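Local structure of 2-oxo-1,2-dihydroquinoline 8-monooxygenase, oxygenase component (Pseudomonas putida, 1Z02) at residues G109-L114 with K118-V123. The protein hydroxylates 2-oxo-1,2-dihydroquinoline at carbon 8 as the oxygenase component of a Rieske-type monooxygenase, with a [2Fe-2S] cluster and a mononuclear iron. Sequence-based numbering, arbitrary orientation.
With FES (Fe2/s2 (inorganic) cluster), chain H.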
loop_
_atom_site.group_PDB
_atom_site.type_symbol
_atom_site.label_atom_id
_atom_site.label_comp_id
_atom_site.label_asym_id
_atom_site.label_seq_id
_atom_site.Cartn_x
_atom_site.Cartn_y
_atom_site.Cartn_z
ATOM N N GLY A 109 -7.020 1.219 -31.670
ATOM C CA GLY A 109 -6.766 0.330 -32.785
ATOM C C GLY A 109 -5.375 0.192 -33.366
ATOM O O GLY A 109 -5.244 -0.300 -34.496
ATOM N N PHE A 110 -4.349 0.632 -32.639
ATOM C CA PHE A 110 -2.986 0.464 -33.126
ATOM C C PHE A 110 -2.905 -1.047 -33.313
ATOM O O PHE A 110 -3.271 -1.806 -32.418
ATOM C CB PHE A 110 -1.969 0.931 -32.083
ATOM C CG PHE A 110 -1.485 2.350 -32.289
ATOM C CD1 PHE A 110 -2.391 3.394 -32.487
ATOM C CD2 PHE A 110 -0.115 2.638 -32.266
ATOM C CE1 PHE A 110 -1.938 4.716 -32.664
ATOM C CE2 PHE A 110 0.352 3.942 -32.438
ATOM C CZ PHE A 110 -0.560 4.990 -32.638
ATOM N N THR A 111 -2.454 -1.485 -34.481
ATOM C CA THR A 111 -2.399 -2.915 -34.767
ATOM C C THR A 111 -0.992 -3.416 -35.048
ATOM O O THR A 111 -0.232 -2.796 -35.801
ATOM C CB THR A 111 -3.322 -3.250 -35.955
ATOM O OG1 THR A 111 -4.636 -2.737 -35.694
ATOM C CG2 THR A 111 -3.410 -4.741 -36.147
ATOM N N PHE A 112 -0.650 -4.551 -34.445
ATOM C CA PHE A 112 0.690 -5.098 -34.601
ATOM C C PHE A 112 0.735 -6.497 -35.197
ATOM O O PHE A 112 -0.161 -7.315 -34.974
ATOM C CB PHE A 112 1.413 -5.092 -33.247
ATOM C CG PHE A 112 1.296 -3.790 -32.520
ATOM C CD1 PHE A 112 0.248 -3.567 -31.639
ATOM C CD2 PHE A 112 2.198 -2.763 -32.758
ATOM C CE1 PHE A 112 0.095 -2.336 -31.006
ATOM C CE2 PHE A 112 2.057 -1.529 -32.133
ATOM C CZ PHE A 112 1.002 -1.313 -31.254
ATOM N N ASP A 113 1.790 -6.752 -35.963
ATOM C CA ASP A 113 1.989 -8.046 -36.599
ATOM C C ASP A 113 2.509 -9.027 -35.553
ATOM O O ASP A 113 3.500 -8.757 -34.882
ATOM C CB ASP A 113 2.993 -7.915 -37.736
ATOM C CG ASP A 113 3.153 -9.196 -38.498
ATOM O OD1 ASP A 113 2.175 -9.768 -38.921
ATOM O OD2 ASP A 113 4.252 -9.674 -38.691
ATOM N N LEU A 114 1.829 -10.158 -35.408
ATOM C CA LEU A 114 2.218 -11.158 -34.422
ATOM C C LEU A 114 3.639 -11.666 -34.587
ATOM O O LEU A 114 4.309 -11.970 -33.605
ATOM C CB LEU A 114 1.262 -12.346 -34.472
ATOM C CG LEU A 114 -0.159 -12.087 -33.969
ATOM C CD1 LEU A 114 -1.001 -13.333 -34.197
ATOM C CD2 LEU A 114 -0.129 -11.728 -32.497
ATOM N N LYS A 118 5.740 -5.364 -35.859
ATOM C CA LYS A 118 5.608 -4.084 -36.556
ATOM C C LYS A 118 4.199 -3.498 -36.522
ATOM O O LYS A 118 3.203 -4.226 -36.550
ATOM C CB LYS A 118 6.041 -4.220 -38.022
ATOM C CG LYS A 118 6.010 -2.892 -38.787
ATOM C CD LYS A 118 6.383 -3.050 -40.249
ATOM C CE LYS A 118 5.288 -3.736 -41.043
ATOM N NZ LYS A 118 5.612 -3.783 -42.509
ATOM N N LEU A 119 4.129 -2.169 -36.464
ATOM C CA LEU A 119 2.856 -1.454 -36.477
ATOM C C LEU A 119 2.397 -1.523 -37.926
ATOM O O LEU A 119 2.919 -0.805 -38.787
ATOM C CB LEU A 119 3.059 0.009 -36.057
ATOM C CG LEU A 119 1.820 0.916 -36.080
ATOM C CD1 LEU A 119 0.761 0.348 -35.162
ATOM C CD2 LEU A 119 2.198 2.334 -35.651
ATOM N N VAL A 120 1.434 -2.397 -38.207
ATOM C CA VAL A 120 0.958 -2.561 -39.580
ATOM C C VAL A 120 -0.164 -1.620 -39.995
ATOM O O VAL A 120 -0.408 -1.429 -41.182
ATOM C CB VAL A 120 0.512 -4.012 -39.833
ATOM C CG1 VAL A 120 1.682 -4.957 -39.592
ATOM C CG2 VAL A 120 -0.651 -4.370 -38.938
ATOM N N THR A 121 -0.842 -1.025 -39.020
ATOM C CA THR A 121 -1.919 -0.094 -39.320
ATOM C C THR A 121 -2.527 0.417 -38.025
ATOM O O THR A 121 -2.164 -0.041 -36.947
ATOM C CB THR A 121 -3.031 -0.782 -40.152
ATOM O OG1 THR A 121 -3.959 0.200 -40.647
ATOM C CG2 THR A 121 -3.775 -1.793 -39.294
ATOM N N ILE A 122 -3.430 1.386 -38.144
ATOM C CA ILE A 122 -4.151 1.942 -36.996
ATOM C C ILE A 122 -5.614 1.983 -37.449
ATOM O O ILE A 122 -5.965 2.730 -38.361
ATOM C CB ILE A 122 -3.687 3.383 -36.644
ATOM C CG1 ILE A 122 -2.203 3.388 -36.278
ATOM C CG2 ILE A 122 -4.489 3.915 -35.457
ATOM C CD1 ILE A 122 -1.617 4.760 -36.166
ATOM N N VAL A 123 -6.464 1.181 -36.818
ATOM C CA VAL A 123 -7.870 1.136 -37.204
ATOM C C VAL A 123 -8.477 2.520 -37.431
ATOM O O VAL A 123 -9.174 2.751 -38.412
ATOM C CB VAL A 123 -8.718 0.382 -36.148
ATOM C CG1 VAL A 123 -10.179 0.429 -36.530
ATOM C CG2 VAL A 123 -8.269 -1.074 -36.056
HETATM FE FE1 FES H . -4.312 4.206 -28.475
HETATM FE FE2 FES H . -3.481 1.762 -27.927
HETATM S S1 FES H . -4.239 2.494 -29.815
HETATM S S2 FES H . -3.608 3.418 -26.478
#
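An antiparallel beta hairpin of the Rieske domain, strands 110-113 and 119-122, packs Phe110 against Ile122 beside the [2Fe-2S] cluster. Ile122 CD1 lies over one face of the Phe110 ring, 3.9 Å from its centroid, in a CH-pi contact, while CG2 reaches Phe110 CD1 at 3.7 Å; both branches thus meet the ring. Phe110 CD1 lies 3.4 Å from S1 of the cluster, a neutral, apolar neighbour for the sulfide, and His86 stacks on the ring. With alanine in place of Phe110, Ile122 CD1 and the His86 ring would probably lose their aromatic partner and a gap would open beside S1. Leu119, its CG anti to the backbone N (chi1 177°), brings CD1 against both rings, 3.8 Å from Phe110 CD2 and 3.8 Å from Phe112 CE2. At its positive phi (88°) a CB on Gly109 would press on the preceding carbonyl O and strike Val123 CB. Gly109 O is gripped from opposite faces, by Val123 N at 3.0 Å and Thr111 OG1 at 2.8 Å. Threonine suits this place: OG1 stands beside the backbone N (chi1 -53°), and the methyl CG2 packs on Val120 CG2. Thr111 N hydrogen-bonds Thr121 O at 2.9 Å, but the return bond to Thr111 O comes from Val120 N, so Val120 and Thr121 lie opposite Thr111 in a beta bulge. The hairpin continues a sheet with strand 102-104, where Ser104 also hydrogen-bonds Thr111 OG1; Asn277 of the second subunit hydrogen-bonds Thr121 OG1, and Leu280 of that subunit packs on Thr111, Thr121 and Val123.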